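Local coordinates for maleylacetate reductase (Rhizobium, PDB 3W5S), which catalyses the NADH-dependent reduction of maleylacetate to 3-oxoadipate in the bacterial breakdown of gamma-resorcylate, at residues 35-40 with 171-176; 188-193 with 272-277; 217-222 with 237-242; 280-285 with 310-315. All blocks are in the same frame, centred on the assembly; numbering follows the deposited sequence.

Contact 1. Residues 35-40 with 171-176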
# COMPACT_ATOMS: atom_id res chain seq x y z
N PHE A 35 7.45 -1.82 -12.59
CA PHE A 35 6.32 -2.11 -13.48
C PHE A 35 6.47 -1.31 -14.76
O PHE A 35 6.55 -0.09 -14.72
CB PHE A 35 4.97 -1.79 -12.79
CG PHE A 35 3.75 -2.28 -13.55
CD1 PHE A 35 3.00 -3.35 -13.04
CD2 PHE A 35 3.36 -1.69 -14.74
CE1 PHE A 35 1.89 -3.84 -13.76
CE2 PHE A 35 2.24 -2.16 -15.44
CZ PHE A 35 1.52 -3.24 -14.94
N GLY A 36 6.44 -2.01 -15.88
CA GLY A 36 6.45 -1.32 -17.17
C GLY A 36 6.73 -2.26 -18.32
O GLY A 36 7.48 -3.21 -18.16
N THR A 37 6.14 -2.00 -19.48
CA THR A 37 6.45 -2.81 -20.65
C THR A 37 7.91 -2.63 -21.02
O THR A 37 8.41 -1.50 -21.05
CB THR A 37 5.56 -2.46 -21.84
OG1 THR A 37 5.59 -1.05 -22.04
CG2 THR A 37 4.14 -2.89 -21.53
N GLY A 38 8.58 -3.75 -21.25
CA GLY A 38 10.01 -3.80 -21.47
C GLY A 38 10.88 -3.72 -20.23
O GLY A 38 12.11 -3.72 -20.34
N SER A 39 10.28 -3.67 -19.04
CA SER A 39 11.05 -3.48 -17.80
C SER A 39 11.99 -4.66 -17.49
O SER A 39 12.93 -4.51 -16.71
CB SER A 39 10.15 -3.24 -16.58
OG SER A 39 9.34 -4.37 -16.36
N SER A 40 11.75 -5.80 -18.12
CA SER A 40 12.54 -6.99 -17.85
C SER A 40 13.95 -6.89 -18.44
O SER A 40 14.79 -7.73 -18.15
CB SER A 40 11.81 -8.27 -18.29
OG SER A 40 11.63 -8.36 -19.69
N TYR A 171 7.44 -6.50 -13.26
CA TYR A 171 6.22 -6.72 -14.07
C TYR A 171 6.43 -6.13 -15.45
O TYR A 171 6.53 -4.91 -15.62
CB TYR A 171 5.02 -6.01 -13.43
CG TYR A 171 4.43 -6.66 -12.23
CD1 TYR A 171 3.64 -7.81 -12.36
CD2 TYR A 171 4.60 -6.10 -10.97
CE1 TYR A 171 3.07 -8.40 -11.26
CE2 TYR A 171 4.02 -6.68 -9.85
CZ TYR A 171 3.25 -7.82 -10.01
OH TYR A 171 2.66 -8.42 -8.93
N ASP A 172 6.47 -7.02 -16.44
CA ASP A 172 6.66 -6.63 -17.83
C ASP A 172 5.56 -7.28 -18.65
O ASP A 172 5.62 -8.48 -18.94
CB ASP A 172 8.06 -7.08 -18.29
CG ASP A 172 8.37 -6.65 -19.70
OD1 ASP A 172 7.43 -6.25 -20.43
OD2 ASP A 172 9.57 -6.70 -20.09
N ALA A 173 4.54 -6.52 -19.01
CA ALA A 173 3.40 -7.09 -19.72
C ALA A 173 3.78 -7.78 -21.04
O ALA A 173 3.05 -8.66 -21.48
CB ALA A 173 2.33 -6.06 -19.95
N GLU A 174 4.89 -7.38 -21.65
CA GLU A 174 5.32 -8.04 -22.89
C GLU A 174 5.57 -9.53 -22.68
O GLU A 174 5.43 -10.34 -23.61
CB GLU A 174 6.54 -7.35 -23.52
CG GLU A 174 6.28 -5.87 -23.86
CD GLU A 174 7.49 -5.15 -24.48
OE1 GLU A 174 8.61 -5.72 -24.48
OE2 GLU A 174 7.30 -4.00 -24.95
N LEU A 175 5.88 -9.91 -21.44
CA LEU A 175 6.19 -11.30 -21.10
C LEU A 175 4.94 -12.16 -20.92
O LEU A 175 5.03 -13.37 -20.72
CB LEU A 175 7.08 -11.35 -19.85
CG LEU A 175 8.42 -10.64 -19.95
CD1 LEU A 175 9.25 -10.89 -18.66
CD2 LEU A 175 9.26 -11.06 -21.18
N THR A 176 3.78 -11.53 -21.00
CA THR A 176 2.50 -12.23 -20.88
C THR A 176 1.78 -12.43 -22.21
O THR A 176 0.73 -13.10 -22.25
CB THR A 176 1.53 -11.51 -19.92
OG1 THR A 176 1.14 -10.25 -20.49
CG2 THR A 176 2.13 -11.30 -18.52
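Phe-35 and Tyr-171 form a bridge pair ending two neighbouring strands of the parallel sheet of the NADH-binding domain, and the last rung is a nearly straight bond from Gly-36 N to Tyr-171 O (2.9 Å, 172° at the hydrogen). Beyond it residues 36-39 form a type II turn; Gly-38, with its positive phi, suits the third position. Asp-172 holds the turn. Its CG lies anti to the backbone N (chi1 -177°), which carries the carboxylate across to the other loop. OD1 takes Gly-38 N at 2.9 Å and, from the opposite face, the N of Glu-174 in an Asx turn. OD2 receives Ser-40 N and Ser-40 OG, the latter at 2.7 Å on the anti side; serine suits because one short residue offers two donors. Leu-175, whose CD1 is 3.6 Å from Ser-40 OG, lines a pocket holding benzamidine in this crystal. At the strand ends, Phe-35 CD1 rests 3.4 Å from Tyr-171 CB, the ring planes 40° apart. Phe-35 also packs on Phe-24 of the second subunit; Tyr-171 OH bonds to Glu-143. Four donors thus share one buried carboxylate's charge, fixing its rotation and probably favouring its ionised form.

Contact 2. Residues 188-193 with 272-277. With SO4 (sulfate ion), chain C.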
# COMPACT_ATOMS: atom_id res chain seq x y z
N GLY A 188 -6.61 -15.50 -14.52
CA GLY A 188 -7.28 -14.22 -14.24
C GLY A 188 -8.31 -14.36 -13.13
O GLY A 188 -8.41 -13.50 -12.25
N LEU A 189 -9.09 -15.45 -13.18
CA LEU A 189 -10.07 -15.73 -12.12
C LEU A 189 -9.40 -16.03 -10.78
O LEU A 189 -9.90 -15.64 -9.74
CB LEU A 189 -11.03 -16.85 -12.58
CG LEU A 189 -12.02 -16.38 -13.65
CD1 LEU A 189 -12.63 -17.56 -14.36
CD2 LEU A 189 -13.10 -15.48 -13.04
N ASN A 190 -8.23 -16.67 -10.82
CA ASN A 190 -7.37 -16.87 -9.63
C ASN A 190 -7.01 -15.53 -9.00
O ASN A 190 -7.10 -15.38 -7.78
CB ASN A 190 -6.17 -17.70 -10.08
CG ASN A 190 -5.19 -18.12 -8.99
OD1 ASN A 190 -4.19 -18.76 -9.34
ND2 ASN A 190 -5.43 -17.80 -7.72
N ALA A 191 -6.63 -14.55 -9.82
CA ALA A 191 -6.34 -13.19 -9.32
C ALA A 191 -7.60 -12.60 -8.67
O ALA A 191 -7.54 -12.09 -7.54
CB ALA A 191 -5.86 -12.29 -10.47
N MET A 192 -8.72 -12.70 -9.38
CA MET A 192 -9.98 -12.16 -8.86
C MET A 192 -10.35 -12.79 -7.52
O MET A 192 -10.85 -12.08 -6.62
CB MET A 192 -11.08 -12.33 -9.87
CG MET A 192 -10.85 -11.39 -11.07
SD MET A 192 -12.07 -11.64 -12.39
CE MET A 192 -13.55 -11.00 -11.57
N ALA A 193 -10.06 -14.07 -7.34
CA ALA A 193 -10.34 -14.77 -6.08
C ALA A 193 -9.60 -14.10 -4.91
O ALA A 193 -10.16 -13.96 -3.81
CB ALA A 193 -9.94 -16.26 -6.18
N PRO A 272 -5.59 -29.13 -11.51
CA PRO A 272 -5.07 -27.91 -12.12
C PRO A 272 -5.46 -26.72 -11.23
O PRO A 272 -6.65 -26.52 -10.92
CB PRO A 272 -5.76 -27.87 -13.49
CG PRO A 272 -6.07 -29.33 -13.79
CD PRO A 272 -6.47 -29.87 -12.44
N HIS A 273 -4.46 -25.97 -10.80
CA HIS A 273 -4.65 -25.00 -9.74
C HIS A 273 -5.54 -23.81 -10.12
O HIS A 273 -6.54 -23.53 -9.45
CB HIS A 273 -3.29 -24.53 -9.21
CG HIS A 273 -3.40 -23.44 -8.20
ND1 HIS A 273 -3.76 -23.66 -6.89
CD2 HIS A 273 -3.22 -22.11 -8.33
CE1 HIS A 273 -3.78 -22.51 -6.25
NE2 HIS A 273 -3.45 -21.55 -7.10
N ALA A 274 -5.17 -23.08 -11.18
CA ALA A 274 -6.00 -21.92 -11.58
C ALA A 274 -7.43 -22.34 -11.92
O ALA A 274 -8.38 -21.61 -11.64
CB ALA A 274 -5.37 -21.18 -12.75
N GLU A 275 -7.55 -23.51 -12.54
CA GLU A 275 -8.86 -24.05 -12.90
C GLU A 275 -9.71 -24.32 -11.66
O GLU A 275 -10.91 -24.10 -11.70
CB GLU A 275 -8.69 -25.34 -13.71
CG GLU A 275 -8.15 -25.09 -15.15
CD GLU A 275 -6.62 -25.05 -15.25
OE1 GLU A 275 -5.89 -24.84 -14.25
OE2 GLU A 275 -6.12 -25.28 -16.39
N THR A 276 -9.08 -24.79 -10.59
CA THR A 276 -9.81 -25.06 -9.34
C THR A 276 -10.36 -23.75 -8.78
O THR A 276 -11.52 -23.67 -8.40
CB THR A 276 -8.89 -25.75 -8.34
OG1 THR A 276 -8.44 -27.00 -8.89
CG2 THR A 276 -9.61 -26.02 -7.03
N HIS A 277 -9.53 -22.70 -8.78
CA HIS A 277 -10.02 -21.36 -8.45
C HIS A 277 -11.20 -20.94 -9.29
O HIS A 277 -12.21 -20.46 -8.76
CB HIS A 277 -8.88 -20.35 -8.65
CG HIS A 277 -8.01 -20.21 -7.44
ND1 HIS A 277 -8.30 -19.33 -6.43
CD2 HIS A 277 -6.84 -20.82 -7.09
CE1 HIS A 277 -7.39 -19.42 -5.48
NE2 HIS A 277 -6.48 -20.31 -5.86
S SO4 C . -3.19 -19.27 -4.48
O1 SO4 C . -3.17 -18.07 -3.61
O2 SO4 C . -4.23 -20.17 -4.04
O3 SO4 C . -3.44 -18.88 -5.86
O4 SO4 C . -1.93 -19.98 -4.30
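Asn-190 lays its amide over the ring of His-277, with ND2 3.2 Å above the plane near the ring centre and the two flat groups only 21° apart. This is the tight part of the contact. ND2 is 3.3 Å from His-277 NE2, but the angle is too poor for a hydrogen bond, and the pair is a stack. Ala-193, one turn further on, sets its CB at the edge of the same ring, 3.5 Å from ND1; its small methyl lets the imidazole lie close to the helix. The axes of 188-193 and 273-277 cross at 57°, and the nearest backbones are at Asn-190 and His-277. Both helices belong to the all-helical C-terminal domain of the iron-containing alcohol dehydrogenase family, whose members commonly hold a metal with an aspartate and three histidines. Here a sulfate, probably from the crystallisation liquor, is held by Asn-190 and histidines, probably in the corresponding place. A chi1 of -176° directs the amide toward it, and Asn-190 ND2 gives O3 a nearly straight bond of 2.9 Å. His-273 NE2 reaches the same oxygen at 2.9 Å, His-277 NE2 holds O2 at 2.9 Å, and His-263 adds a further bond. Away from the stack the contact loosens: His-273, partly exposed, comes no nearer to Asn-190 than CD2 to OD1, 3.6 Å, and its ring is steeply inclined to the amide, beside a bound glycerol.

Contact 3. Residues 217-222 with 237-242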
# COMPACT_ATOMS: atom_id res chain seq x y z
N ARG A 217 -11.81 -4.56 -10.86
CA ARG A 217 -12.24 -3.73 -11.98
C ARG A 217 -11.33 -3.94 -13.19
O ARG A 217 -11.81 -4.13 -14.31
CB ARG A 217 -12.25 -2.26 -11.58
CG ARG A 217 -12.85 -1.34 -12.66
CD ARG A 217 -12.36 0.11 -12.53
NE ARG A 217 -10.91 0.18 -12.73
CZ ARG A 217 -10.29 0.06 -13.90
NH1 ARG A 217 -10.98 -0.13 -15.03
NH2 ARG A 217 -8.96 0.11 -13.95
N ALA A 218 -10.02 -3.92 -12.95
CA ALA A 218 -9.06 -4.12 -14.02
C ALA A 218 -9.21 -5.51 -14.66
O ALA A 218 -9.16 -5.63 -15.88
CB ALA A 218 -7.65 -3.93 -13.47
N MET A 219 -9.40 -6.54 -13.83
CA MET A 219 -9.50 -7.89 -14.40
C MET A 219 -10.77 -8.06 -15.22
O MET A 219 -10.76 -8.68 -16.29
CB MET A 219 -9.48 -8.97 -13.33
CG MET A 219 -8.21 -9.02 -12.48
SD MET A 219 -6.63 -8.85 -13.35
CE MET A 219 -6.58 -10.42 -14.18
N ILE A 220 -11.87 -7.48 -14.73
CA ILE A 220 -13.15 -7.59 -15.42
C ILE A 220 -13.12 -6.84 -16.75
O ILE A 220 -13.70 -7.30 -17.75
CB ILE A 220 -14.29 -7.09 -14.49
CG1 ILE A 220 -14.52 -8.14 -13.41
CG2 ILE A 220 -15.58 -6.82 -15.28
CD1 ILE A 220 -15.26 -7.60 -12.13
N GLU A 221 -12.43 -5.70 -16.79
CA GLU A 221 -12.23 -4.98 -18.05
C GLU A 221 -11.30 -5.74 -19.00
O GLU A 221 -11.59 -5.86 -20.20
CB GLU A 221 -11.67 -3.58 -17.76
CG GLU A 221 -11.27 -2.76 -18.98
CD GLU A 221 -10.39 -1.56 -18.63
OE1 GLU A 221 -10.22 -1.24 -17.44
OE2 GLU A 221 -9.86 -0.92 -19.56
N ALA A 222 -10.18 -6.24 -18.47
CA ALA A 222 -9.12 -6.76 -19.32
C ALA A 222 -9.33 -8.17 -19.83
O ALA A 222 -8.99 -8.47 -20.97
CB ALA A 222 -7.79 -6.71 -18.58
N GLU A 237 -1.57 -5.33 -20.44
CA GLU A 237 -1.03 -4.47 -19.37
C GLU A 237 -2.07 -4.27 -18.27
O GLU A 237 -1.73 -4.32 -17.09
CB GLU A 237 -0.52 -3.12 -19.89
CG GLU A 237 0.37 -2.43 -18.82
CD GLU A 237 1.48 -1.56 -19.39
OE1 GLU A 237 1.20 -0.80 -20.35
OE2 GLU A 237 2.63 -1.65 -18.87
N THR A 238 -3.33 -4.04 -18.66
CA THR A 238 -4.40 -3.88 -17.66
C THR A 238 -4.58 -5.14 -16.80
O THR A 238 -4.74 -5.02 -15.58
CB THR A 238 -5.72 -3.47 -18.32
OG1 THR A 238 -5.51 -2.25 -19.05
CG2 THR A 238 -6.83 -3.24 -17.26
N ALA A 239 -4.52 -6.33 -17.41
CA ALA A 239 -4.67 -7.57 -16.66
C ALA A 239 -3.51 -7.78 -15.68
O ALA A 239 -3.72 -8.26 -14.57
CB ALA A 239 -4.77 -8.76 -17.62
N LEU A 240 -2.30 -7.41 -16.09
CA LEU A 240 -1.14 -7.59 -15.22
C LEU A 240 -1.14 -6.59 -14.06
O LEU A 240 -0.83 -6.97 -12.92
CB LEU A 240 0.17 -7.55 -16.01
CG LEU A 240 1.44 -7.98 -15.23
CD1 LEU A 240 1.34 -9.43 -14.74
CD2 LEU A 240 2.67 -7.81 -16.11
N TYR A 241 -1.52 -5.34 -14.35
CA TYR A 241 -1.76 -4.35 -13.32
C TYR A 241 -2.82 -4.86 -12.34
O TYR A 241 -2.63 -4.77 -11.11
CB TYR A 241 -2.23 -3.06 -14.02
CG TYR A 241 -2.96 -2.07 -13.16
CD1 TYR A 241 -2.28 -1.24 -12.29
CD2 TYR A 241 -4.34 -1.91 -13.29
CE1 TYR A 241 -2.95 -0.30 -11.53
CE2 TYR A 241 -5.03 -0.97 -12.52
CZ TYR A 241 -4.32 -0.18 -11.65
OH TYR A 241 -4.96 0.78 -10.89
N GLY A 242 -3.93 -5.39 -12.86
CA GLY A 242 -4.94 -5.94 -11.96
C GLY A 242 -4.40 -7.07 -11.12
O GLY A 242 -4.70 -7.15 -9.93
O HOH W 1 -7.71 -2.10 -20.78
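Arg-217 meets Tyr-241 where helix 217-222 borders helix 237-242, whose axis runs antiparallel at 153° and comes within 7.9 Å, a close approach that small residues permit. Its NH2 lies near the plane of the Tyr-241 ring, at the edge, while NH1 forms a salt bridge with Glu-221 OE1 (2.8 Å) one turn on. Ala-218 CB touches both Tyr-241 CD2 and Gly-242 CA, the latter at 3.7 Å; a glycine suits this place because Ala-218 and Met-219 already fill the space a side chain would take. Met-219 bends at chi2 and chi3 (-43° and -71°), bringing SD to 3.2 Å from Ala-239 O. Glu-221 crosses Thr-238 at about a right angle, and a water joins its OE2 to Thr-238 OG1. Ala-222 CB closes the segment, 3.8 Å from Ala-239 CB. Threonine suits position 238 because its CG2 packs on Ala-218 O (3.6 Å) and Ala-222 CB while OG1 bonds to Lys-234 O and the water. Helices 206-228 and 233-253 thus form an antiparallel hairpin, with Met-219 and Ile-220 reaching Met-192 of helix 181-198. On the other flank, Glu-237 and Tyr-241 meet Phe-35 of strand 31-35 and Met-21 of the second subunit.

Contact 4. Residues 280-285 with 310-315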
# COMPACT_ATOMS: atom_id res chain seq x y z
N LEU A 280 -14.41 -22.99 -8.39
CA LEU A 280 -14.98 -22.83 -7.05
C LEU A 280 -15.48 -21.42 -6.77
O LEU A 280 -16.40 -21.25 -5.97
CB LEU A 280 -13.95 -23.20 -5.98
CG LEU A 280 -13.68 -24.69 -5.83
CD1 LEU A 280 -12.54 -24.88 -4.85
CD2 LEU A 280 -14.93 -25.38 -5.33
N LEU A 281 -14.87 -20.43 -7.40
CA LEU A 281 -15.09 -19.02 -6.96
C LEU A 281 -16.57 -18.57 -6.92
O LEU A 281 -16.98 -17.96 -5.95
CB LEU A 281 -14.22 -18.06 -7.79
CG LEU A 281 -14.23 -16.62 -7.22
CD1 LEU A 281 -13.62 -16.55 -5.82
CD2 LEU A 281 -13.48 -15.70 -8.17
N PRO A 282 -17.39 -18.92 -7.93
CA PRO A 282 -18.78 -18.42 -7.82
C PRO A 282 -19.49 -19.02 -6.60
O PRO A 282 -20.35 -18.36 -5.97
CB PRO A 282 -19.42 -18.88 -9.15
CG PRO A 282 -18.23 -18.96 -10.09
CD PRO A 282 -17.12 -19.55 -9.24
N TYR A 283 -19.15 -20.27 -6.26
CA TYR A 283 -19.82 -20.97 -5.15
C TYR A 283 -19.34 -20.49 -3.79
O TYR A 283 -20.13 -20.33 -2.87
CB TYR A 283 -19.68 -22.50 -5.26
CG TYR A 283 -20.17 -22.99 -6.59
CD1 TYR A 283 -21.54 -23.12 -6.84
CD2 TYR A 283 -19.28 -23.26 -7.63
CE1 TYR A 283 -22.00 -23.53 -8.10
CE2 TYR A 283 -19.73 -23.70 -8.87
CZ TYR A 283 -21.08 -23.81 -9.09
OH TYR A 283 -21.56 -24.21 -10.31
N THR A 284 -18.03 -20.29 -3.66
CA THR A 284 -17.51 -19.86 -2.37
C THR A 284 -17.94 -18.41 -2.10
O THR A 284 -18.38 -18.08 -0.99
CB THR A 284 -16.00 -20.02 -2.31
OG1 THR A 284 -15.44 -19.34 -3.43
CG2 THR A 284 -15.62 -21.52 -2.35
N ILE A 285 -17.89 -17.55 -3.13
CA ILE A 285 -18.41 -16.19 -2.97
C ILE A 285 -19.91 -16.16 -2.70
O ILE A 285 -20.35 -15.45 -1.79
CB ILE A 285 -18.02 -15.30 -4.17
CG1 ILE A 285 -16.49 -15.19 -4.27
CG2 ILE A 285 -18.66 -13.91 -4.06
CD1 ILE A 285 -15.79 -14.60 -3.04
N GLY A 310 -22.98 -13.34 -10.35
CA GLY A 310 -22.31 -12.45 -11.30
C GLY A 310 -20.94 -12.98 -11.73
O GLY A 310 -20.56 -12.86 -12.91
N LEU A 311 -20.21 -13.58 -10.79
CA LEU A 311 -18.95 -14.24 -11.13
C LEU A 311 -19.15 -15.45 -12.02
O LEU A 311 -18.37 -15.69 -12.96
CB LEU A 311 -18.16 -14.63 -9.87
CG LEU A 311 -17.46 -13.47 -9.17
CD1 LEU A 311 -17.02 -13.95 -7.76
CD2 LEU A 311 -16.27 -12.95 -9.99
N TYR A 312 -20.22 -16.20 -11.75
CA TYR A 312 -20.53 -17.37 -12.58
C TYR A 312 -20.79 -16.91 -14.02
O TYR A 312 -20.26 -17.49 -14.99
CB TYR A 312 -21.75 -18.10 -12.01
CG TYR A 312 -22.12 -19.37 -12.73
CD1 TYR A 312 -21.58 -20.59 -12.35
CD2 TYR A 312 -23.04 -19.34 -13.78
CE1 TYR A 312 -21.95 -21.78 -13.01
CE2 TYR A 312 -23.41 -20.51 -14.45
CZ TYR A 312 -22.85 -21.73 -14.06
OH TYR A 312 -23.22 -22.89 -14.72
N ASP A 313 -21.59 -15.85 -14.15
CA ASP A 313 -21.89 -15.33 -15.49
C ASP A 313 -20.66 -14.76 -16.20
O ASP A 313 -20.48 -14.98 -17.41
CB ASP A 313 -23.00 -14.29 -15.42
CG ASP A 313 -24.33 -14.85 -14.95
OD1 ASP A 313 -24.53 -16.09 -14.98
OD2 ASP A 313 -25.20 -14.02 -14.58
N PHE A 314 -19.81 -14.07 -15.45
CA PHE A 314 -18.60 -13.49 -16.01
C PHE A 314 -17.64 -14.62 -16.47
O PHE A 314 -17.08 -14.56 -17.57
CB PHE A 314 -17.94 -12.57 -14.98
CG PHE A 314 -16.62 -12.03 -15.41
CD1 PHE A 314 -16.54 -11.07 -16.42
CD2 PHE A 314 -15.44 -12.51 -14.84
CE1 PHE A 314 -15.30 -10.57 -16.83
CE2 PHE A 314 -14.22 -12.02 -15.24
CZ PHE A 314 -14.14 -11.07 -16.24
N ALA A 315 -17.46 -15.63 -15.62
CA ALA A 315 -16.60 -16.77 -15.97
C ALA A 315 -17.10 -17.46 -17.25
O ALA A 315 -16.30 -17.90 -18.07
CB ALA A 315 -16.56 -17.75 -14.83
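Segments 280-285 and 310-315 run nearly antiparallel, their axes 169° apart and 8.4 Å from each other at the closest, with Pro-282 and Tyr-312 nearest in the backbone. They pair helices 273-289 and 307-318 of the alpha-helical C-terminal domain. Helix 273-289 kinks here: Pro-282 has no N-H to give, and Tyr-283 N also misses its regular bond to the turn before. The proline ring fits at the centre of the interface, where its compact shape lets the backbones approach. Its CG sits 3.7 Å from Tyr-312 CA, and its CB 3.8 Å from Tyr-312 CB, at the edge of the phenol ring. To one side, Leu-311 drives a single methyl into the facing helix: CD1 lies 3.7 Å from Ile-285 CG1 and 3.9 Å from Leu-281 CG. Leu-311 crosses Ile-285 at about a right angle and Leu-281 at a slant, so branched chains one turn apart on the first helix both rest on the same methyl. Leu-311 also packs on Met-192 of helix 181-198. To the other side are the two tyrosines. Tyr-283 starts out away from the facing helix, yet its long ring brings OH back to 3.7 Å from Tyr-312 CE1. Their hydroxyls bond to successive backbone carbonyls of the C-terminal tail, Tyr-283 to Ala-368 O and Tyr-312 to Gly-367 O. The chemistry is therefore divided: the contact around Leu-311 and Pro-282 is made largely by aliphatic carbon, whereas the tyrosines meet obliquely, hydroxyl against ring carbon, and their polar ends fasten the chain terminus across both helices.

Contact 1 stands in the N-terminal NADH-binding domain, at the ends of two neighbouring strands of its parallel sheet; contacts 2, 3 and 4 follow in the helical C-terminal domain. Contact 3 lies against contact 1, their centres 14 Å apart, and helix 233-253 packs on both loops of contact 1. Both also touch the second subunit. Along the chain, contact 3 falls between the two segments of contact 2, and contact 4 comes last. Helix 181-198, which supplies the first segment of contact 2, lies between contacts 3 and 4 and touches both. Contacts 2 and 4, 11 Å apart, share helix 273-289, which thus carries two of the sulfate-binding histidines, His-273 and His-277, as well as distal packing.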